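Long-range contacts in hypothetical bacterial 6-phosphogluconolactonase (Bacteroides fragilis, PDB 3SCY), which is probably a lactonase of the seven-bladed beta-propeller family that may hydrolyse 6-phosphogluconolactone: residues Tyr30-Ser41 and Asp344-Asp352; Val113-Ile122 and Arg151-Val160. All blocks are in the same frame, centred on the assembly; numbering follows the deposited sequence. Where two conformers were deposited one is given.

In the fold
Both contacts join neighbouring four-stranded antiparallel sheets, the blades of one seven-bladed beta-propeller. Contact 1 packs strand 28-35 against the end of strand 342-350. Its first sheet also takes in strand 354-360 from the C-terminal end of the chain, so it lies where the ring of blades closes. Contact 2 joins the blade of strands 102-107 to 138-141 with the next one, of strands 157-162 to 197-206. Along the chain, both segments of contact 2 fall between the two of contact 1. The centres are 32 Å apart, on opposite sides of the chain's centre, and the nearest atoms are about 17 Å apart. The contacts share no sheet.

Contact 1 (Tyr30-Ser41 and Asp344-Asp352); sequences YTFRFNEETGES and DIKKDIKVD
Lys347 and Glu40 form a salt bridge in one of two deposited lysine conformers, with NZ of Lys347 3.1 Å from OE2 of Glu40. It may therefore be made only part of the time. The ammonium group meets OE2 from above the carboxylate plane, 47° out of it. The Glu40 chain is bent at chi2 (-67°), which helps bring its carboxylate back to the lysine although its CB points away. In this conformer Lys347 runs extended as far as CE and turns only at its last torsion, and its CD passes 3.6 Å from the carbonyl O of Gly39. Nearer the strands, a water lies within hydrogen-bonding distance of Gly39 O, Lys347 O and Ser41 OG. It can link the turn to the opposing backbone.

The turn itself is braced by Asn35. Its OD1 accepts from the backbone N of Glu37 and of Thr38, an Asx turn and motif. Gly39 follows with positive phi (85°), and the tip of Ile345, CD1, rests 3.8 Å from its CA.

Ile349 is buried and uses both branches. Its CG1 lies 3.3 Å from the hydroxyl OG of Ser41, at the start of strand 41-48. Apolar packing runs along strand 28-35, where Ile349 CG2 sits 3.5 Å from CE2 of Phe32. Val351 also splits its methyls: CG2 meets Phe32 CZ and CG1 lies 3.9 Å from CD1 of Tyr30. The hydroxyl of Tyr30 turns to Lys27 N.

The contact joins two neighbouring blades, where the ring of the propeller closes. Strand 28-35 is held between strands 13-20 and 41-48. Phe34 from strand 28-35 and Ile345 from the other segment both touch Ile332 of strand 329-335, which pairs with strand 342-350.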
loop_
_atom_site.group_PDB
_atom_site.type_symbol
_atom_site.label_atom_id
_atom_site.label_comp_id
_atom_site.label_asym_id
_atom_site.label_seq_id
_atom_site.Cartn_x
_atom_site.Cartn_y
_atom_site.Cartn_z
ATOM N N TYR A 30 -10.189 -11.961 -3.723
ATOM C CA TYR A 30 -10.668 -12.326 -5.045
ATOM C C TYR A 30 -9.528 -12.170 -6.024
ATOM O O TYR A 30 -8.709 -11.246 -5.890
ATOM C CB TYR A 30 -11.859 -11.456 -5.445
ATOM C CG TYR A 30 -13.089 -11.691 -4.600
ATOM C CD1 TYR A 30 -13.280 -10.997 -3.408
ATOM C CD2 TYR A 30 -14.034 -12.650 -4.958
ATOM C CE1 TYR A 30 -14.388 -11.241 -2.601
ATOM C CE2 TYR A 30 -15.143 -12.911 -4.152
ATOM C CZ TYR A 30 -15.328 -12.181 -2.988
ATOM O OH TYR A 30 -16.402 -12.415 -2.171
ATOM N N THR A 31 -9.449 -13.085 -6.993
ATOM C CA THR A 31 -8.410 -13.018 -8.014
ATOM C C THR A 31 -9.041 -12.929 -9.399
ATOM O O THR A 31 -10.122 -13.483 -9.634
ATOM C CB THR A 31 -7.441 -14.170 -7.928
ATOM O OG1 THR A 31 -8.159 -15.386 -8.099
ATOM C CG2 THR A 31 -6.666 -14.196 -6.606
ATOM N N PHE A 32 -8.361 -12.208 -10.293
ATOM C CA PHE A 32 -8.834 -11.922 -11.655
ATOM C C PHE A 32 -7.701 -11.925 -12.642
ATOM O O PHE A 32 -6.568 -11.617 -12.283
ATOM C CB PHE A 32 -9.499 -10.503 -11.719
ATOM C CG PHE A 32 -10.679 -10.272 -10.803
ATOM C CD1 PHE A 32 -10.487 -9.940 -9.464
ATOM C CD2 PHE A 32 -11.978 -10.401 -11.272
ATOM C CE1 PHE A 32 -11.573 -9.757 -8.611
ATOM C CE2 PHE A 32 -13.069 -10.261 -10.406
ATOM C CZ PHE A 32 -12.856 -9.915 -9.082
ATOM N N ARG A 33 -8.018 -12.187 -13.911
ATOM C CA ARG A 33 -7.076 -11.919 -14.969
ATOM C C ARG A 33 -7.390 -10.494 -15.436
ATOM O O ARG A 33 -8.564 -10.154 -15.555
ATOM C CB ARG A 33 -7.191 -12.923 -16.125
ATOM C CG ARG A 33 -5.897 -12.979 -16.947
ATOM C CD ARG A 33 -4.822 -13.791 -16.230
ATOM N NE ARG A 33 -5.204 -15.199 -16.252
ATOM C CZ ARG A 33 -4.727 -16.161 -15.476
ATOM N NH1 ARG A 33 -3.818 -15.889 -14.542
ATOM N NH2 ARG A 33 -5.178 -17.398 -15.600
ATOM N N PHE A 34 -6.383 -9.650 -15.645
ATOM C CA PHE A 34 -6.644 -8.289 -16.138
ATOM C C PHE A 34 -5.741 -8.017 -17.340
ATOM O O PHE A 34 -4.517 -8.119 -17.216
ATOM C CB PHE A 34 -6.433 -7.223 -15.026
ATOM C CG PHE A 34 -6.723 -5.826 -15.546
ATOM C CD1 PHE A 34 -8.035 -5.350 -15.631
ATOM C CD2 PHE A 34 -5.695 -5.011 -16.009
ATOM C CE1 PHE A 34 -8.306 -4.083 -16.157
ATOM C CE2 PHE A 34 -5.969 -3.736 -16.519
ATOM C CZ PHE A 34 -7.272 -3.287 -16.602
ATOM N N ASN A 35 -6.333 -7.644 -18.492
ATOM C CA ASN A 35 -5.527 -7.368 -19.676
ATOM C C ASN A 35 -5.112 -5.892 -19.682
ATOM O O ASN A 35 -5.976 -5.020 -19.787
ATOM C CB ASN A 35 -6.304 -7.745 -20.931
ATOM C CG ASN A 35 -5.455 -7.757 -22.157
ATOM O OD1 ASN A 35 -4.720 -6.802 -22.451
ATOM N ND2 ASN A 35 -5.494 -8.863 -22.874
ATOM N N GLU A 36 -3.794 -5.612 -19.529
ATOM C CA GLU A 36 -3.292 -4.227 -19.450
ATOM C C GLU A 36 -3.184 -3.556 -20.842
ATOM O O GLU A 36 -2.694 -2.435 -20.922
ATOM C CB GLU A 36 -1.962 -4.115 -18.675
ATOM C CG GLU A 36 -0.763 -4.836 -19.283
ATOM C CD GLU A 36 0.617 -4.435 -18.787
ATOM O OE1 GLU A 36 0.720 -3.563 -17.892
ATOM O OE2 GLU A 36 1.607 -4.965 -19.344
ATOM N N GLU A 37 -3.627 -4.226 -21.912
ATOM C CA GLU A 37 -3.623 -3.582 -23.245
ATOM C C GLU A 37 -5.071 -3.275 -23.663
ATOM O O GLU A 37 -5.294 -2.370 -24.475
ATOM C CB GLU A 37 -2.885 -4.415 -24.335
ATOM C CG GLU A 37 -1.374 -4.586 -24.157
ATOM C CD GLU A 37 -0.417 -3.401 -24.104
ATOM O OE1 GLU A 37 -0.718 -2.352 -24.714
ATOM O OE2 GLU A 37 0.672 -3.551 -23.499
ATOM N N THR A 38 -6.064 -3.999 -23.100
ATOM C CA THR A 38 -7.481 -3.799 -23.450
ATOM C C THR A 38 -8.408 -3.386 -22.297
ATOM O O THR A 38 -9.499 -2.876 -22.564
ATOM C CB THR A 38 -8.089 -5.057 -24.071
ATOM O OG1 THR A 38 -8.133 -6.076 -23.078
ATOM C CG2 THR A 38 -7.342 -5.538 -25.317
ATOM N N GLY A 39 -8.011 -3.658 -21.043
ATOM C CA GLY A 39 -8.847 -3.322 -19.897
ATOM C C GLY A 39 -9.889 -4.359 -19.542
ATOM O O GLY A 39 -10.668 -4.158 -18.607
ATOM N N GLU A 40 -9.897 -5.490 -20.273
ATOM C CA GLU A 40 -10.811 -6.604 -20.020
ATOM C C GLU A 40 -10.353 -7.409 -18.808
ATOM O O GLU A 40 -9.156 -7.553 -18.582
ATOM C CB GLU A 40 -10.910 -7.526 -21.249
ATOM C CG GLU A 40 -11.386 -6.830 -22.527
ATOM C CD GLU A 40 -12.813 -6.311 -22.593
ATOM O OE1 GLU A 40 -13.624 -6.655 -21.704
ATOM O OE2 GLU A 40 -13.132 -5.587 -23.565
ATOM N N SER A 41 -11.306 -7.958 -18.060
ATOM C CA SER A 41 -10.987 -8.774 -16.908
ATOM C C SER A 41 -11.814 -10.044 -16.883
ATOM O O SER A 41 -12.830 -10.183 -17.578
ATOM C CB SER A 41 -11.156 -7.987 -15.611
ATOM O OG SER A 41 -12.461 -7.442 -15.513
ATOM N N ASP A 344 -12.506 7.012 -18.019
ATOM C CA ASP A 344 -13.227 5.820 -17.574
ATOM C C ASP A 344 -13.627 5.025 -18.818
ATOM O O ASP A 344 -14.325 5.550 -19.706
ATOM C CB ASP A 344 -14.449 6.199 -16.718
ATOM C CG ASP A 344 -15.163 5.043 -16.040
ATOM O OD1 ASP A 344 -14.832 3.861 -16.346
ATOM O OD2 ASP A 344 -16.059 5.305 -15.228
ATOM N N ILE A 345 -13.158 3.765 -18.895
ATOM C CA ILE A 345 -13.425 2.900 -20.048
ATOM C C ILE A 345 -14.711 2.097 -19.835
ATOM O O ILE A 345 -15.122 1.367 -20.743
ATOM C CB ILE A 345 -12.223 1.988 -20.403
ATOM C CG1 ILE A 345 -12.002 0.867 -19.351
ATOM C CG2 ILE A 345 -10.956 2.788 -20.706
ATOM C CD1 ILE A 345 -10.929 -0.190 -19.792
ATOM N N LYS A 346 -15.366 2.271 -18.669
ATOM C CA LYS A 346 -16.661 1.652 -18.312
ATOM C C LYS A 346 -16.598 0.103 -18.402
ATOM O O LYS A 346 -17.400 -0.544 -19.092
ATOM C CB LYS A 346 -17.830 2.224 -19.180
ATOM C CG LYS A 346 -17.947 3.758 -19.208
ATOM C CD LYS A 346 -18.117 4.415 -17.838
ATOM C CE LYS A 346 -19.546 4.606 -17.406
ATOM N NZ LYS A 346 -19.618 5.311 -16.096
ATOM N N LYS A 347 -15.612 -0.466 -17.703
ATOM C CA LYS A 347 -15.375 -1.911 -17.612
ATOM C C LYS A 347 -15.242 -2.276 -16.130
ATOM O O LYS A 347 -14.364 -3.058 -15.739
ATOM C CB LYS A 347 -14.140 -2.336 -18.435
ATOM C CG LYS A 347 -14.307 -2.139 -19.946
ATOM C CD LYS A 347 -13.278 -2.917 -20.755
ATOM C CE LYS A 347 -13.212 -2.465 -22.198
ATOM N NZ LYS A 347 -14.452 -2.794 -22.950
ATOM N N ASP A 348 -16.129 -1.699 -15.295
ATOM C CA ASP A 348 -16.145 -1.907 -13.848
ATOM C C ASP A 348 -16.184 -3.372 -13.445
ATOM O O ASP A 348 -16.881 -4.174 -14.062
ATOM C CB ASP A 348 -17.356 -1.239 -13.220
ATOM C CG ASP A 348 -17.381 0.266 -13.182
ATOM O OD1 ASP A 348 -16.408 0.898 -13.681
ATOM O OD2 ASP A 348 -18.371 0.821 -12.655
ATOM N N ILE A 349 -15.434 -3.707 -12.398
ATOM C CA ILE A 349 -15.380 -5.060 -11.840
ATOM C C ILE A 349 -16.161 -5.045 -10.532
ATOM O O ILE A 349 -15.801 -4.294 -9.617
ATOM C CB ILE A 349 -13.908 -5.528 -11.641
ATOM C CG1 ILE A 349 -13.083 -5.425 -12.960
ATOM C CG2 ILE A 349 -13.887 -6.946 -11.066
ATOM C CD1 ILE A 349 -11.517 -5.545 -12.810
ATOM N N LYS A 350 -17.214 -5.875 -10.430
ATOM C CA LYS A 350 -18.048 -5.954 -9.229
ATOM C C LYS A 350 -17.350 -6.768 -8.166
ATOM O O LYS A 350 -16.961 -7.905 -8.425
ATOM C CB LYS A 350 -19.439 -6.563 -9.538
ATOM N N VAL A 351 -17.105 -6.150 -7.000
ATOM C CA VAL A 351 -16.462 -6.769 -5.818
ATOM C C VAL A 351 -17.035 -6.085 -4.588
ATOM O O VAL A 351 -17.108 -4.865 -4.596
ATOM C CB VAL A 351 -14.896 -6.673 -5.806
ATOM C CG1 VAL A 351 -14.300 -7.427 -4.619
ATOM C CG2 VAL A 351 -14.262 -7.155 -7.098
ATOM N N ASP A 352 -17.388 -6.819 -3.514
ATOM C CA ASP A 352 -17.879 -6.129 -2.320
ATOM C C ASP A 352 -16.707 -5.585 -1.517
ATOM O O ASP A 352 -15.743 -6.315 -1.240
ATOM C CB ASP A 352 -18.771 -7.021 -1.426
ATOM C CG ASP A 352 -19.765 -6.240 -0.565
ATOM O OD1 ASP A 352 -20.632 -5.540 -1.140
ATOM O OD2 ASP A 352 -19.694 -6.347 0.683
HETATM O O HOH W 1 -12.470 -4.923 -16.473
#

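Contact 2 (Val113-Ile122 and Arg151-Val160); sequences VTANYSGGSI and RQTMPHLHCV
Tyr117 is gripped at its ring and at its hydroxyl. Its CG stands anti to the backbone N (chi1 -175°), which carries the ring across although the CA-CB bond does not point there. His156 lies over one face in an offset stack, with centroids 4.4 Å apart and planes at 17°. His156 ND1 also donates to the backbone O of Tyr117 at 2.8 Å. This bond, near the imidazole plane, should help fix the ring's rotation. The edge of Tyr117 points toward the face of His158, whose CD2 is 3.6 Å from CD1 of Tyr117. Arg151 NH2 donates to Tyr117 OH at 2.7 Å, nearly straight and close to the guanidinium plane. A water joins this hydroxyl to NE and O of Arg151.

In the second shell, Glu230 makes a salt bridge with Arg151 NH1, and Asp173 accepts from His156 N. His158 NE2 hydrogen-bonds an unidentified molecule, probably from the crystallisation liquor, though it may mark a pocket.

Gly120 and Ser121 form a G1 beta bulge opposite Asn116. Leu157 CB packs 3.4 Å from Ser121 O, and its CD1 meets Ile122 CG2. Ala115 CB lies 3.5 Å from Leu157 O. Val160 CG1 touches Val113 CG1, and its CG2 lies against Val113 O.

Strands 113-116 and 157-160 run nearly antiparallel (157°) in different blades. Strand 102-107 flanks the first, and strand 168-173 the second.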
loop_
_atom_site.group_PDB
_atom_site.type_symbol
_atom_site.label_atom_id
_atom_site.label_comp_id
_atom_site.label_asym_id
_atom_site.label_seq_id
_atom_site.Cartn_x
_atom_site.Cartn_y
_atom_site.Cartn_z
ATOM N N VAL A 113 6.705 -7.567 7.542
ATOM C CA VAL A 113 6.517 -6.537 8.558
ATOM C C VAL A 113 5.110 -5.968 8.377
ATOM O O VAL A 113 4.736 -5.693 7.244
ATOM C CB VAL A 113 7.586 -5.400 8.496
ATOM C CG1 VAL A 113 7.409 -4.425 9.645
ATOM C CG2 VAL A 113 9.002 -5.961 8.502
ATOM N N THR A 114 4.341 -5.806 9.456
ATOM C CA THR A 114 3.027 -5.171 9.408
ATOM C C THR A 114 3.046 -3.786 10.039
ATOM O O THR A 114 3.772 -3.548 11.017
ATOM C CB THR A 114 1.942 -6.012 10.122
ATOM O OG1 THR A 114 2.224 -6.095 11.517
ATOM C CG2 THR A 114 1.791 -7.387 9.537
ATOM N N ALA A 115 2.103 -2.943 9.605
ATOM C CA ALA A 115 1.785 -1.672 10.239
ATOM C C ALA A 115 0.482 -1.881 10.989
ATOM O O ALA A 115 -0.560 -2.130 10.359
ATOM C CB ALA A 115 1.649 -0.569 9.202
ATOM N N ASN A 116 0.513 -1.786 12.332
ATOM C CA ASN A 116 -0.683 -2.042 13.132
ATOM C C ASN A 116 -1.291 -0.710 13.507
ATOM O O ASN A 116 -0.746 0.029 14.329
ATOM C CB ASN A 116 -0.363 -2.906 14.361
ATOM C CG ASN A 116 0.436 -4.132 14.005
ATOM O OD1 ASN A 116 0.234 -4.757 12.950
ATOM N ND2 ASN A 116 1.400 -4.454 14.844
ATOM N N TYR A 117 -2.416 -0.393 12.848
ATOM C CA TYR A 117 -3.064 0.909 12.987
ATOM C C TYR A 117 -3.525 1.195 14.402
ATOM O O TYR A 117 -3.264 2.274 14.943
ATOM C CB TYR A 117 -4.253 1.021 12.015
ATOM C CG TYR A 117 -4.897 2.385 12.026
ATOM C CD1 TYR A 117 -4.406 3.415 11.227
ATOM C CD2 TYR A 117 -5.943 2.676 12.901
ATOM C CE1 TYR A 117 -4.981 4.680 11.248
ATOM C CE2 TYR A 117 -6.523 3.944 12.934
ATOM C CZ TYR A 117 -6.035 4.939 12.101
ATOM O OH TYR A 117 -6.597 6.193 12.113
ATOM N N SER A 118 -4.261 0.267 14.987
ATOM C CA SER A 118 -4.826 0.516 16.311
ATOM C C SER A 118 -3.878 0.104 17.433
ATOM O O SER A 118 -3.958 0.647 18.537
ATOM C CB SER A 118 -6.178 -0.165 16.446
ATOM O OG SER A 118 -7.077 0.420 15.511
ATOM N N GLY A 119 -2.952 -0.797 17.130
ATOM C CA GLY A 119 -1.925 -1.200 18.076
ATOM C C GLY A 119 -0.842 -0.141 18.197
ATOM O O GLY A 119 -0.090 -0.161 19.163
ATOM N N GLY A 120 -0.727 0.748 17.185
ATOM C CA GLY A 120 0.308 1.787 17.136
ATOM C C GLY A 120 1.668 1.133 17.271
ATOM O O GLY A 120 2.465 1.475 18.142
ATOM N N SER A 121 1.892 0.108 16.449
ATOM C CA SER A 121 3.077 -0.717 16.502
ATOM C C SER A 121 3.322 -1.324 15.136
ATOM O O SER A 121 2.490 -1.196 14.220
ATOM C CB SER A 121 2.882 -1.833 17.535
ATOM O OG SER A 121 1.767 -2.644 17.188
ATOM N N ILE A 122 4.458 -2.028 15.015
ATOM C CA ILE A 122 4.799 -2.799 13.839
ATOM C C ILE A 122 5.230 -4.184 14.310
ATOM O O ILE A 122 5.810 -4.335 15.404
ATOM C CB ILE A 122 5.852 -2.149 12.905
ATOM C CG1 ILE A 122 7.213 -1.972 13.618
ATOM C CG2 ILE A 122 5.314 -0.831 12.335
ATOM C CD1 ILE A 122 8.333 -1.464 12.664
ATOM N N ARG A 151 -8.402 11.812 15.709
ATOM C CA ARG A 151 -7.574 10.907 14.931
ATOM C C ARG A 151 -6.134 10.712 15.407
ATOM O O ARG A 151 -5.511 9.741 14.972
ATOM C CB ARG A 151 -7.552 11.387 13.468
ATOM C CG ARG A 151 -8.923 11.391 12.771
ATOM C CD ARG A 151 -9.536 10.004 12.569
ATOM N NE ARG A 151 -8.611 9.025 11.972
ATOM C CZ ARG A 151 -8.426 8.849 10.665
ATOM N NH1 ARG A 151 -9.081 9.599 9.787
ATOM N NH2 ARG A 151 -7.584 7.920 10.227
ATOM N N GLN A 152 -5.599 11.589 16.275
ATOM C CA GLN A 152 -4.187 11.494 16.679
ATOM C C GLN A 152 -4.010 11.445 18.204
ATOM O O GLN A 152 -3.118 12.095 18.742
ATOM C CB GLN A 152 -3.397 12.674 16.073
ATOM C CG GLN A 152 -3.483 12.759 14.543
ATOM C CD GLN A 152 -2.682 13.902 13.969
ATOM O OE1 GLN A 152 -2.957 15.083 14.227
ATOM N NE2 GLN A 152 -1.676 13.584 13.168
ATOM N N THR A 153 -4.820 10.623 18.885
ATOM C CA THR A 153 -4.776 10.473 20.349
ATOM C C THR A 153 -3.651 9.517 20.758
ATOM O O THR A 153 -3.316 9.424 21.938
ATOM C CB THR A 153 -6.133 9.955 20.866
ATOM O OG1 THR A 153 -6.349 8.640 20.357
ATOM C CG2 THR A 153 -7.293 10.848 20.458
HETATM N N MSE A 154 -3.075 8.805 19.770
HETATM C CA MSE A 154 -2.048 7.780 19.969
HETATM C C MSE A 154 -1.352 7.484 18.654
HETATM O O MSE A 154 -1.884 7.861 17.607
HETATM C CB MSE A 154 -2.701 6.474 20.496
HETATM C CG MSE A 154 -3.880 6.011 19.645
HETATM SE SE MSE A 154 -4.672 4.302 20.105
HETATM C CE MSE A 154 -4.678 4.414 22.069
ATOM N N PRO A 155 -0.238 6.722 18.646
ATOM C CA PRO A 155 0.354 6.345 17.351
ATOM C C PRO A 155 -0.609 5.456 16.550
ATOM O O PRO A 155 -1.401 4.695 17.126
ATOM C CB PRO A 155 1.627 5.582 17.748
ATOM C CG PRO A 155 1.906 6.017 19.152
ATOM C CD PRO A 155 0.553 6.175 19.768
ATOM N N HIS A 156 -0.596 5.612 15.234
ATOM C CA HIS A 156 -1.395 4.811 14.313
ATOM C C HIS A 156 -0.487 4.486 13.164
ATOM O O HIS A 156 -0.177 5.360 12.365
ATOM C CB HIS A 156 -2.656 5.572 13.868
ATOM C CG HIS A 156 -3.680 5.795 14.947
ATOM N ND1 HIS A 156 -4.330 4.738 15.558
ATOM C CD2 HIS A 156 -4.179 6.957 15.445
ATOM C CE1 HIS A 156 -5.170 5.283 16.436
ATOM N NE2 HIS A 156 -5.110 6.612 16.409
ATOM N N LEU A 157 -0.002 3.256 13.109
ATOM C CA LEU A 157 0.966 2.877 12.092
ATOM C C LEU A 157 0.240 2.437 10.832
ATOM O O LEU A 157 -0.626 1.573 10.885
ATOM C CB LEU A 157 1.908 1.806 12.667
ATOM C CG LEU A 157 3.144 2.344 13.428
ATOM C CD1 LEU A 157 4.199 2.817 12.444
ATOM C CD2 LEU A 157 2.787 3.465 14.441
ATOM N N HIS A 158 0.554 3.081 9.694
ATOM C CA HIS A 158 -0.227 2.884 8.481
ATOM C C HIS A 158 0.533 2.416 7.271
ATOM O O HIS A 158 -0.104 2.090 6.259
ATOM C CB HIS A 158 -0.941 4.200 8.106
ATOM C CG HIS A 158 -2.349 3.993 7.642
ATOM N ND1 HIS A 158 -2.671 3.038 6.690
ATOM C CD2 HIS A 158 -3.478 4.640 8.012
ATOM C CE1 HIS A 158 -3.990 3.096 6.561
ATOM N NE2 HIS A 158 -4.508 4.071 7.307
ATOM N N CYS A 159 1.873 2.374 7.347
ATOM C CA CYS A 159 2.679 1.975 6.221
ATOM C C CYS A 159 4.029 1.543 6.709
ATOM O O CYS A 159 4.520 2.091 7.698
ATOM C CB CYS A 159 2.802 3.132 5.230
ATOM S SG CYS A 159 3.488 2.671 3.613
ATOM N N VAL A 160 4.602 0.523 6.079
ATOM C CA VAL A 160 5.952 0.066 6.328
ATOM C C VAL A 160 6.602 -0.158 4.968
ATOM O O VAL A 160 6.050 -0.879 4.127
ATOM C CB VAL A 160 6.063 -1.186 7.245
ATOM C CG1 VAL A 160 5.866 -0.803 8.707
ATOM C CG2 VAL A 160 5.086 -2.288 6.829
HETATM O O HOH W 2 -7.288 7.577 14.072
HETATM O O HOH W 3 -2.097 3.022 19.318
#